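Local coordinates for protein soluble lytic murein transglycosylase (Escherichia coli, PDB 1QSA) that cleaves the glycosidic bonds between N-acetylmuramic acid and N-acetylglucosamine in peptidoglycan, leaving a 1,6-anhydro bond on the muramic acid product, at residues L41-R44 / Q45-D49; S410-K413 / T414-A417; L431-Q434 / A435-A438; V485-P488 / V489-G493; G542-R545 / I546-S549. All coordinates share one frame; numbering follows the deposited sequence.

Interaction 1 of 5, residues L41-R44 / Q45-D49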
loop_
_atom_site.group_PDB
_atom_site.type_symbol
_atom_site.label_atom_id
_atom_site.label_comp_id
_atom_site.label_asym_id
_atom_site.label_seq_id
_atom_site.Cartn_x
_atom_site.Cartn_y
_atom_site.Cartn_z
ATOM N N LEU A 41 -7.474 24.191 -18.049
ATOM C CA LEU A 41 -8.731 24.842 -18.429
ATOM C C LEU A 41 -9.226 24.239 -19.758
ATOM O O LEU A 41 -10.423 24.019 -19.942
ATOM C CB LEU A 41 -8.515 26.356 -18.599
ATOM C CG LEU A 41 -8.189 27.144 -17.326
ATOM C CD1 LEU A 41 -7.934 28.598 -17.705
ATOM C CD2 LEU A 41 -9.331 27.031 -16.317
ATOM N N GLU A 42 -8.309 24.003 -20.691
ATOM C CA GLU A 42 -8.680 23.426 -21.976
ATOM C C GLU A 42 -9.233 22.022 -21.763
ATOM O O GLU A 42 -10.210 21.625 -22.403
ATOM C CB GLU A 42 -7.463 23.330 -22.892
ATOM C CG GLU A 42 -6.917 24.645 -23.359
ATOM C CD GLU A 42 -5.747 24.466 -24.298
ATOM O OE1 GLU A 42 -4.675 24.020 -23.841
ATOM O OE2 GLU A 42 -5.901 24.769 -25.499
ATOM N N TYR A 43 -8.606 21.279 -20.851
ATOM C CA TYR A 43 -9.044 19.926 -20.544
ATOM C C TYR A 43 -10.468 19.970 -19.996
ATOM O O TYR A 43 -11.316 19.162 -20.390
ATOM C CB TYR A 43 -8.095 19.274 -19.524
ATOM C CG TYR A 43 -8.588 17.931 -19.011
ATOM C CD1 TYR A 43 -8.369 16.758 -19.737
ATOM C CD2 TYR A 43 -9.305 17.846 -17.818
ATOM C CE1 TYR A 43 -8.859 15.522 -19.279
ATOM C CE2 TYR A 43 -9.800 16.622 -17.355
ATOM C CZ TYR A 43 -9.572 15.467 -18.092
ATOM O OH TYR A 43 -10.085 14.272 -17.624
ATOM N N ARG A 44 -10.730 20.916 -19.099
ATOM C CA ARG A 44 -12.060 21.058 -18.510
ATOM C C ARG A 44 -13.086 21.380 -19.601
ATOM O O ARG A 44 -14.181 20.814 -19.625
ATOM C CB ARG A 44 -12.057 22.144 -17.421
ATOM C CG ARG A 44 -13.349 22.177 -16.610
ATOM C CD ARG A 44 -13.274 23.196 -15.461
ATOM N NE ARG A 44 -14.557 23.327 -14.769
ATOM C CZ ARG A 44 -14.749 23.948 -13.605
ATOM N NH1 ARG A 44 -13.756 24.539 -12.955
ATOM N NH2 ARG A 44 -15.969 24.004 -13.097
ATOM N N GLN A 45 -12.723 22.270 -20.516
ATOM C CA GLN A 45 -13.613 22.655 -21.615
ATOM C C GLN A 45 -13.926 21.460 -22.526
ATOM O O GLN A 45 -15.085 21.208 -22.877
ATOM C CB GLN A 45 -12.946 23.758 -22.425
ATOM C CG GLN A 45 -13.781 24.340 -23.541
ATOM C CD GLN A 45 -13.082 25.530 -24.157
ATOM O OE1 GLN A 45 -12.125 25.375 -24.915
ATOM N NE2 GLN A 45 -13.513 26.729 -23.782
ATOM N N ILE A 46 -12.892 20.713 -22.897
ATOM C CA ILE A 46 -13.081 19.561 -23.779
ATOM C C ILE A 46 -13.961 18.498 -23.128
ATOM O O ILE A 46 -14.921 18.011 -23.740
ATOM C CB ILE A 46 -11.718 18.963 -24.183
ATOM C CG1 ILE A 46 -10.965 19.956 -25.067
ATOM C CG2 ILE A 46 -11.895 17.636 -24.913
ATOM C CD1 ILE A 46 -9.530 19.526 -25.362
ATOM N N THR A 47 -13.662 18.171 -21.876
ATOM C CA THR A 47 -14.420 17.150 -21.149
ATOM C C THR A 47 -15.831 17.545 -20.758
ATOM O O THR A 47 -16.663 16.674 -20.496
ATOM C CB THR A 47 -13.663 16.596 -19.924
ATOM O OG1 THR A 47 -13.265 17.660 -19.047
ATOM C CG2 THR A 47 -12.436 15.828 -20.381
ATOM N N ASP A 48 -16.095 18.849 -20.706
ATOM C CA ASP A 48 -17.424 19.355 -20.382
ATOM C C ASP A 48 -18.452 18.922 -21.432
ATOM O O ASP A 48 -19.644 18.836 -21.142
ATOM C CB ASP A 48 -17.406 20.890 -20.330
ATOM C CG ASP A 48 -17.262 21.436 -18.921
ATOM O OD1 ASP A 48 -17.004 20.667 -17.982
ATOM O OD2 ASP A 48 -17.420 22.661 -18.756
ATOM N N ASP A 49 -17.991 18.698 -22.656
ATOM C CA ASP A 49 -18.882 18.308 -23.742
ATOM C C ASP A 49 -18.261 17.118 -24.473
ATOM O O ASP A 49 -18.344 17.035 -25.695
ATOM C CB ASP A 49 -19.039 19.501 -24.705
ATOM C CG ASP A 49 -20.233 19.360 -25.644
ATOM O OD1 ASP A 49 -21.224 18.700 -25.259
ATOM O OD2 ASP A 49 -20.180 19.926 -26.762
HETATM O O HOH W 1 -16.898 21.781 -15.453
#
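In the last turns of helix 38-48, Tyr43 and Thr47 sit one turn apart and touch twice, through the ring and through the backbone. The methyl CG2 of Thr47 lies over one face of the Tyr43 ring, displaced toward its rim, 3.9 Å from the ring centroid, a CH-pi contact. Tyr43 turns its ring along the helix to meet this methyl, CG being anti to the backbone N (chi1 172°). The other branch of Thr47, OG1, gives its proton to Tyr43 O at 2.8 Å, while Thr47 N binds the same oxygen at 2.9 Å from the other face of the carbonyl plane. A threonine hydroxyl returned to the carbonyl one turn earlier is a familiar helix feature, and here it doubles the grip on one acceptor. Also one turn apart, Arg44 and Asp48 are joined by a water rather than directly. Arg44 NE donates to this water (2.9 Å), which lies in the guanidinium plane, and the water donates to Asp48 OD1 (2.8 Å). Both ends have firmer partners in or just beyond helix 3-18: Arg44 NH2 forms a salt bridge with Asp18, Asp48 OD2 one with Arg20 NH1 and a hydrogen bond with Trp17 NE1.

Interaction 2 of 5, residues S410-K413 / T414-A417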
loop_
_atom_site.group_PDB
_atom_site.type_symbol
_atom_site.label_atom_id
_atom_site.label_comp_id
_atom_site.label_asym_id
_atom_site.label_seq_id
_atom_site.Cartn_x
_atom_site.Cartn_y
_atom_site.Cartn_z
ATOM N N SER A 410 12.284 8.285 -14.914
ATOM C CA SER A 410 13.313 8.018 -15.924
ATOM C C SER A 410 14.482 9.005 -15.944
ATOM O O SER A 410 15.169 9.132 -16.954
ATOM C CB SER A 410 12.666 7.966 -17.313
ATOM O OG SER A 410 11.507 7.147 -17.296
ATOM N N LYS A 411 14.695 9.716 -14.845
ATOM C CA LYS A 411 15.792 10.675 -14.768
ATOM C C LYS A 411 16.951 10.008 -14.053
ATOM O O LYS A 411 16.770 8.962 -13.421
ATOM C CB LYS A 411 15.368 11.933 -13.999
ATOM C CG LYS A 411 14.161 12.654 -14.573
ATOM C CD LYS A 411 14.365 13.050 -16.028
ATOM C CE LYS A 411 13.141 13.780 -16.565
ATOM N NZ LYS A 411 11.926 12.919 -16.555
ATOM N N SER A 412 18.139 10.601 -14.149
ATOM C CA SER A 412 19.310 10.039 -13.484
ATOM C C SER A 412 19.187 10.262 -11.981
ATOM O O SER A 412 18.404 11.101 -11.538
ATOM C CB SER A 412 20.593 10.704 -13.982
ATOM O OG SER A 412 20.693 12.041 -13.518
ATOM N N LYS A 413 19.969 9.524 -11.198
ATOM C CA LYS A 413 19.932 9.679 -9.749
ATOM C C LYS A 413 20.325 11.100 -9.363
ATOM O O LYS A 413 19.780 11.668 -8.418
ATOM C CB LYS A 413 20.859 8.665 -9.059
ATOM C CG LYS A 413 20.134 7.486 -8.442
ATOM C CD LYS A 413 21.005 6.804 -7.393
ATOM C CE LYS A 413 20.170 5.936 -6.450
ATOM N NZ LYS A 413 20.931 5.484 -5.249
ATOM N N THR A 414 21.273 11.674 -10.104
ATOM C CA THR A 414 21.729 13.038 -9.852
ATOM C C THR A 414 20.596 14.023 -10.097
ATOM O O THR A 414 20.369 14.928 -9.286
ATOM C CB THR A 414 22.942 13.402 -10.740
ATOM O OG1 THR A 414 24.043 12.552 -10.394
ATOM C CG2 THR A 414 23.350 14.858 -10.535
ATOM N N GLU A 415 19.896 13.848 -11.216
ATOM C CA GLU A 415 18.768 14.713 -11.551
ATOM C C GLU A 415 17.651 14.550 -10.520
ATOM O O GLU A 415 17.061 15.541 -10.092
ATOM C CB GLU A 415 18.240 14.406 -12.955
ATOM C CG GLU A 415 19.188 14.833 -14.077
ATOM C CD GLU A 415 18.753 14.361 -15.460
ATOM O OE1 GLU A 415 18.171 13.259 -15.585
ATOM O OE2 GLU A 415 19.018 15.095 -16.439
ATOM N N GLN A 416 17.383 13.313 -10.102
ATOM C CA GLN A 416 16.326 13.077 -9.106
ATOM C C GLN A 416 16.670 13.718 -7.753
ATOM O O GLN A 416 15.776 14.236 -7.056
ATOM C CB GLN A 416 16.023 11.581 -8.985
ATOM C CG GLN A 416 15.383 11.019 -10.260
ATOM C CD GLN A 416 15.380 9.502 -10.315
ATOM O OE1 GLN A 416 16.356 8.864 -9.935
ATOM N NE2 GLN A 416 14.295 8.919 -10.822
ATOM N N ALA A 417 17.961 13.737 -7.406
ATOM C CA ALA A 417 18.420 14.356 -6.159
ATOM C C ALA A 417 18.321 15.885 -6.261
ATOM O O ALA A 417 17.977 16.563 -5.292
ATOM C CB ALA A 417 19.868 13.916 -5.838
#
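Ser412 and Glu415 exchange bonds in both directions, each side chain accepting from the backbone N of the other, which makes a capping box at the start of helix 413-425. Ser412 is the N-cap. A chi1 of 71° brings its OG over the opening turn, where it takes the N-H of Glu415, Glu415 N lying 3.0 Å from Ser412 OG. In return Glu415 OE1 receives the N-H of Ser412, with Ser412 N also 3.0 Å away and the bond nearly straight at 171°; the donor meets the anti side of this oxygen, somewhat out of the carboxylate plane. Lys411 runs across the glutamate, its CB 3.5 Å from Glu415 OE1, but its ammonium turns elsewhere, to the carbonyls of Leu407 and Lys409. CB of Lys411 also packs against CG of Gln416 at 3.8 Å, and Gln416 NE2 reaches back to Val408 O at the end of the preceding helix. Replacing Glu415 by an alanine takes away OE1, and Ser412 N would probably be left without this acceptor and the chain before the cap less firmly fixed. Two backbone N-H groups at the helix start are thus met by side-chain oxygens, and the carboxylate, placed at the N-terminal end, is likely to interact favourably with the helix dipole.

Interaction 3 of 5, residues L431-Q434 / A435-A438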
loop_
_atom_site.group_PDB
_atom_site.type_symbol
_atom_site.label_atom_id
_atom_site.label_comp_id
_atom_site.label_asym_id
_atom_site.label_seq_id
_atom_site.Cartn_x
_atom_site.Cartn_y
_atom_site.Cartn_z
ATOM N N LEU A 431 6.637 16.760 -2.311
ATOM C CA LEU A 431 7.384 16.526 -3.539
ATOM C C LEU A 431 8.822 16.116 -3.246
ATOM O O LEU A 431 9.393 15.294 -3.957
ATOM C CB LEU A 431 7.335 17.763 -4.453
ATOM C CG LEU A 431 5.906 18.200 -4.802
ATOM C CD1 LEU A 431 5.957 19.332 -5.849
ATOM C CD2 LEU A 431 5.118 16.996 -5.358
ATOM N N SER A 432 9.400 16.684 -2.194
ATOM C CA SER A 432 10.760 16.332 -1.798
ATOM C C SER A 432 10.801 14.840 -1.457
ATOM O O SER A 432 11.638 14.106 -1.979
ATOM C CB SER A 432 11.193 17.172 -0.585
ATOM O OG SER A 432 12.470 16.787 -0.093
ATOM N N VAL A 433 9.860 14.380 -0.630
ATOM C CA VAL A 433 9.833 12.952 -0.257
ATOM C C VAL A 433 9.580 12.078 -1.495
ATOM O O VAL A 433 10.249 11.060 -1.720
ATOM C CB VAL A 433 8.752 12.653 0.839
ATOM C CG1 VAL A 433 8.641 11.141 1.069
ATOM C CG2 VAL A 433 9.116 13.340 2.171
ATOM N N GLN A 434 8.663 12.520 -2.351
ATOM C CA GLN A 434 8.326 11.771 -3.557
ATOM C C GLN A 434 9.531 11.557 -4.474
ATOM O O GLN A 434 9.702 10.476 -5.047
ATOM C CB GLN A 434 7.184 12.488 -4.289
ATOM C CG GLN A 434 6.593 11.716 -5.465
ATOM C CD GLN A 434 5.547 12.513 -6.226
ATOM O OE1 GLN A 434 4.989 13.479 -5.715
ATOM N NE2 GLN A 434 5.262 12.090 -7.454
ATOM N N ALA A 435 10.371 12.582 -4.602
ATOM C CA ALA A 435 11.562 12.490 -5.438
ATOM C C ALA A 435 12.584 11.538 -4.810
ATOM O O ALA A 435 13.260 10.800 -5.533
ATOM C CB ALA A 435 12.174 13.862 -5.649
ATOM N N THR A 436 12.711 11.535 -3.480
ATOM C CA THR A 436 13.672 10.608 -2.872
ATOM C C THR A 436 13.232 9.163 -3.106
ATOM O O THR A 436 14.065 8.282 -3.287
ATOM C CB THR A 436 13.896 10.848 -1.348
ATOM O OG1 THR A 436 12.693 10.578 -0.614
ATOM C CG2 THR A 436 14.347 12.280 -1.085
ATOM N N ILE A 437 11.922 8.934 -3.149
ATOM C CA ILE A 437 11.407 7.589 -3.376
ATOM C C ILE A 437 11.654 7.174 -4.827
ATOM O O ILE A 437 12.147 6.077 -5.083
ATOM C CB ILE A 437 9.917 7.485 -3.009
ATOM C CG1 ILE A 437 9.766 7.644 -1.501
ATOM C CG2 ILE A 437 9.329 6.145 -3.465
ATOM C CD1 ILE A 437 8.325 7.837 -1.034
ATOM N N ALA A 438 11.371 8.074 -5.769
ATOM C CA ALA A 438 11.595 7.787 -7.187
ATOM C C ALA A 438 13.058 7.460 -7.486
ATOM O O ALA A 438 13.347 6.557 -8.273
ATOM C CB ALA A 438 11.148 8.977 -8.047
#
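Leu431 and Ala435 open a run of backbone bonds along helix 429-438, in the L domain of the enzyme: Leu431 O accepts Ala435 N at 3.0 Å. The leucine side chain itself turns to Ala423 of helix 413-425. Ser432 follows, its carbonyl O taking Thr436 N at 3.2 Å and also lying against the methyl of that threonine, with Thr436 CG2 3.4 Å from Ser432 O. Its hydroxyl leaves the helix to bind Glu447 O. Val433 O is held by two donors, Ile437 N at 3.1 Å and Thr436 OG1 at 2.7 Å. Thr436 can reach it because a chi1 of 65° folds OG1 back over the helix backbone. In this buried setting the carbonyl gives the hydroxyl a polar partner within the helix itself. With a valine at Thr436 the hydroxyl is gone, and Val433 O would probably be left with Ile437 N as its donor across this contact while a methyl faced it. The side chains of Val433 and Ile437 meet obliquely, Val433 CG1 lying 3.9 Å from Ile437 CD1, and Val433 also packs on Pro450 and Trp481. Gln434 closes the segment. Its extended side chain reaches helix 397-408, where NE2 binds Arg401 O beside Trp404. Its carbonyl takes a weak, bent bond from Ile437 N, and Gln434 O accepts Ala438 N at 3.0 Å.

Interaction 4 of 5, residues V485-P488 / V489-G493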
loop_
_atom_site.group_PDB
_atom_site.type_symbol
_atom_site.label_atom_id
_atom_site.label_comp_id
_atom_site.label_asym_id
_atom_site.label_seq_id
_atom_site.Cartn_x
_atom_site.Cartn_y
_atom_site.Cartn_z
ATOM N N VAL A 485 -3.932 13.891 0.737
ATOM C CA VAL A 485 -4.123 12.476 0.419
ATOM C C VAL A 485 -5.209 11.799 1.256
ATOM O O VAL A 485 -5.365 12.099 2.436
ATOM C CB VAL A 485 -2.779 11.683 0.504
ATOM C CG1 VAL A 485 -2.306 11.538 1.958
ATOM C CG2 VAL A 485 -2.924 10.310 -0.152
ATOM N N LYS A 486 -6.024 10.972 0.598
ATOM C CA LYS A 486 -7.078 10.214 1.274
ATOM C C LYS A 486 -6.925 8.761 0.865
ATOM O O LYS A 486 -6.749 8.466 -0.324
ATOM C CB LYS A 486 -8.465 10.676 0.850
ATOM C CG LYS A 486 -8.837 12.053 1.274
ATOM C CD LYS A 486 -10.235 12.410 0.756
ATOM C CE LYS A 486 -11.319 11.517 1.356
ATOM N NZ LYS A 486 -12.668 11.889 0.818
ATOM N N SER A 487 -7.007 7.854 1.831
ATOM C CA SER A 487 -6.879 6.427 1.534
ATOM C C SER A 487 -8.211 5.893 0.997
ATOM O O SER A 487 -9.240 6.563 1.083
ATOM C CB SER A 487 -6.471 5.654 2.794
ATOM O OG SER A 487 -7.576 5.493 3.665
ATOM N N PRO A 488 -8.199 4.690 0.406
ATOM C CA PRO A 488 -9.424 4.089 -0.132
ATOM C C PRO A 488 -10.540 3.925 0.908
ATOM O O PRO A 488 -11.714 3.895 0.542
ATOM C CB PRO A 488 -8.939 2.740 -0.657
ATOM C CG PRO A 488 -7.528 3.026 -1.069
ATOM C CD PRO A 488 -7.022 3.864 0.079
ATOM N N VAL A 489 -10.188 3.817 2.193
ATOM C CA VAL A 489 -11.202 3.684 3.244
ATOM C C VAL A 489 -11.609 5.033 3.847
ATOM O O VAL A 489 -12.425 5.091 4.767
ATOM C CB VAL A 489 -10.783 2.688 4.366
ATOM C CG1 VAL A 489 -10.696 1.271 3.799
ATOM C CG2 VAL A 489 -9.456 3.096 4.989
ATOM N N GLY A 490 -11.014 6.114 3.350
ATOM C CA GLY A 490 -11.373 7.443 3.824
ATOM C C GLY A 490 -10.461 8.139 4.818
ATOM O O GLY A 490 -10.843 9.209 5.312
ATOM N N ALA A 491 -9.301 7.547 5.143
ATOM C CA ALA A 491 -8.350 8.175 6.096
ATOM C C ALA A 491 -7.865 9.433 5.397
ATOM O O ALA A 491 -7.439 9.378 4.243
ATOM C CB ALA A 491 -7.191 7.236 6.426
ATOM N N SER A 492 -7.819 10.539 6.126
ATOM C CA SER A 492 -7.527 11.814 5.498
ATOM C C SER A 492 -6.377 12.662 6.007
ATOM O O SER A 492 -6.153 12.776 7.216
ATOM C CB SER A 492 -8.787 12.679 5.522
ATOM O OG SER A 492 -9.847 12.073 4.799
ATOM N N GLY A 493 -5.702 13.300 5.052
ATOM C CA GLY A 493 -4.661 14.249 5.380
ATOM C C GLY A 493 -3.349 13.817 5.979
ATOM O O GLY A 493 -3.004 12.635 5.973
#
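Val489 brings its CG2 to within 3.3 Å of Ser487 OG, and the backbone between and beyond them forms a type I turn with a G1-type beta bulge at Gly490. The N-H of Val489 points at the same hydroxyl oxygen, but with Val489 N 3.4 Å from Ser487 OG the bond is weak. Gly490 completes the turn that begins at Ser487: its N donates to Ser487 O at 2.9 Å, coming from well above the carbonyl plane. The positive phi of Gly490 (102°) would press a side chain against the carbonyl of the preceding residue, which suits a glycine here. Ala491 bonds to Ser487 at both N and O. Ala491 N donates to Ser487 OG at 3.1 Å, and Ala491 O accepts Ser487 N at 2.9 Å, so that serine and alanine are tied through both side chain and backbone. Ser487 can do this because a chi1 of 76° tucks its OG inside the turn; the methyl of Ala491 lies against it. Lys486 CA lies 3.1 Å from Ala491 O, a CA-H...O contact. Ser492 pairs with Lys486 in a single antiparallel bridge. Gly493 closes the pairing, its N donating to Val485 O at 2.9 Å. The loop joins helix 468-479, which carries the predicted catalytic Glu478, to helix 499-509; Gln496 and Met498 pack on Ala491, and Asn526 of helix 523-540 holds Ser492 O.

Interaction 5 of 5, residues G542-R545 / I546-S549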
loop_
_atom_site.group_PDB
_atom_site.type_symbol
_atom_site.label_atom_id
_atom_site.label_comp_id
_atom_site.label_asym_id
_atom_site.label_seq_id
_atom_site.Cartn_x
_atom_site.Cartn_y
_atom_site.Cartn_z
ATOM N N GLY A 542 0.857 5.076 29.128
ATOM C CA GLY A 542 2.036 5.452 29.896
ATOM C C GLY A 542 3.180 6.168 29.208
ATOM O O GLY A 542 4.351 5.960 29.558
ATOM N N ASN A 543 2.855 6.997 28.221
ATOM C CA ASN A 543 3.856 7.791 27.514
ATOM C C ASN A 543 4.936 6.929 26.862
ATOM O O ASN A 543 6.113 7.294 26.828
ATOM C CB ASN A 543 4.487 8.821 28.470
ATOM C CG ASN A 543 3.521 9.938 28.865
ATOM O OD1 ASN A 543 2.304 9.829 28.685
ATOM N ND2 ASN A 543 4.068 11.015 29.423
ATOM N N ASN A 544 4.497 5.833 26.256
ATOM C CA ASN A 544 5.399 4.899 25.584
ATOM C C ASN A 544 5.083 4.921 24.086
ATOM O O ASN A 544 3.969 4.600 23.688
ATOM C CB ASN A 544 5.188 3.504 26.186
ATOM C CG ASN A 544 6.084 2.460 25.563
ATOM O OD1 ASN A 544 5.986 2.186 24.363
ATOM N ND2 ASN A 544 6.947 1.845 26.379
ATOM N N ARG A 545 6.063 5.311 23.275
ATOM C CA ARG A 545 5.875 5.440 21.832
ATOM C C ARG A 545 5.634 4.135 21.087
ATOM O O ARG A 545 5.052 4.136 20.002
ATOM C CB ARG A 545 7.015 6.242 21.206
ATOM C CG ARG A 545 7.050 7.704 21.696
ATOM C CD ARG A 545 8.337 8.387 21.234
ATOM N NE ARG A 545 9.468 7.539 21.609
ATOM C CZ ARG A 545 10.420 7.128 20.776
ATOM N NH1 ARG A 545 10.472 7.575 19.523
ATOM N NH2 ARG A 545 11.367 6.304 21.224
ATOM N N ILE A 546 6.065 3.014 21.657
ATOM C CA ILE A 546 5.804 1.740 20.991
ATOM C C ILE A 546 4.295 1.496 21.065
ATOM O O ILE A 546 3.652 1.202 20.055
ATOM C CB ILE A 546 6.577 0.570 21.673
ATOM C CG1 ILE A 546 8.084 0.739 21.424
ATOM C CG2 ILE A 546 6.079 -0.788 21.150
ATOM C CD1 ILE A 546 8.962 -0.248 22.209
ATOM N N PHE A 547 3.739 1.654 22.269
ATOM C CA PHE A 547 2.302 1.451 22.478
ATOM C C PHE A 547 1.437 2.474 21.751
ATOM O O PHE A 547 0.456 2.102 21.103
ATOM C CB PHE A 547 1.952 1.471 23.974
ATOM C CG PHE A 547 2.704 0.456 24.802
ATOM C CD1 PHE A 547 3.170 -0.718 24.236
ATOM C CD2 PHE A 547 2.948 0.695 26.161
ATOM C CE1 PHE A 547 3.869 -1.650 24.998
ATOM C CE2 PHE A 547 3.648 -0.231 26.936
ATOM C CZ PHE A 547 4.108 -1.406 26.354
ATOM N N SER A 548 1.803 3.756 21.810
ATOM C CA SER A 548 0.988 4.767 21.148
ATOM C C SER A 548 1.015 4.639 19.632
ATOM O O SER A 548 0.003 4.866 18.977
ATOM C CB SER A 548 1.377 6.191 21.574
ATOM O OG SER A 548 2.749 6.426 21.345
ATOM N N SER A 549 2.165 4.251 19.078
ATOM C CA SER A 549 2.267 4.087 17.635
ATOM C C SER A 549 1.426 2.885 17.214
ATOM O O SER A 549 0.685 2.955 16.252
ATOM C CB SER A 549 3.730 3.916 17.196
ATOM O OG SER A 549 4.489 5.079 17.529
#
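One face of the Phe547 ring carries the carboxamide of Asn544, the two planes only 18° apart and stacked with an offset: CG of Asn544 lies 3.6 Å from Phe547 CD2, and OD1 stands over the rim. Elsewhere around the ring, Phe575 meets it edge-to-face and Tyr618 with the planes at about 60°. Asn544 is the N-cap of helix 545-554. With CG anti to the backbone N (chi1 -180°), its OD1 swings over the first turn and accepts Phe547 N at 3.1 Å, along with a weak, bent bond from Ile546 N at 2.8 Å. The amide is thus held by the N-H groups of the helix and by the ring stacked on its face, while ND2 donates to Tyr618 OH. Asn544 O takes Ser548 N at 3.0 Å. One residue on, Arg545 O is shared by Ser549 N at 3.0 Å and Ser549 OG at 2.7 Å. The guanidinium of Arg545 forms salt bridges with Asp595 and Glu613. Before the cap, Gly542 closes a Schellman motif at the end of helix 523-540. Helix 545-554 follows after a short loop, with Ser548 packed on Val537 and Tyr538, Ile546 on helix 572-578 and Ser549 on helix 582-601.

Overall arrangement
The five contacts follow one another along a mainly helical chain that lacks strands. Interaction 1 lies near the N-terminus, on helix 38-48, its centre about 50 Å from that of interaction 5, on the opposite side of the chain's centre. Interactions 2 and 3 belong to the L domain and touch: their centres are about 11 Å apart, and the successive helices 413-425 and 429-438 pack through Gln416 and Ala435. Interactions 4 and 5 lie in the Slt-type domain, centres about 24 Å apart, with side chains about 6 and 8 Å from that of the predicted active-site Glu478. Interaction 3 reaches Ala480 and Trp481 through Val433, joining the L domain to the Slt-type domain.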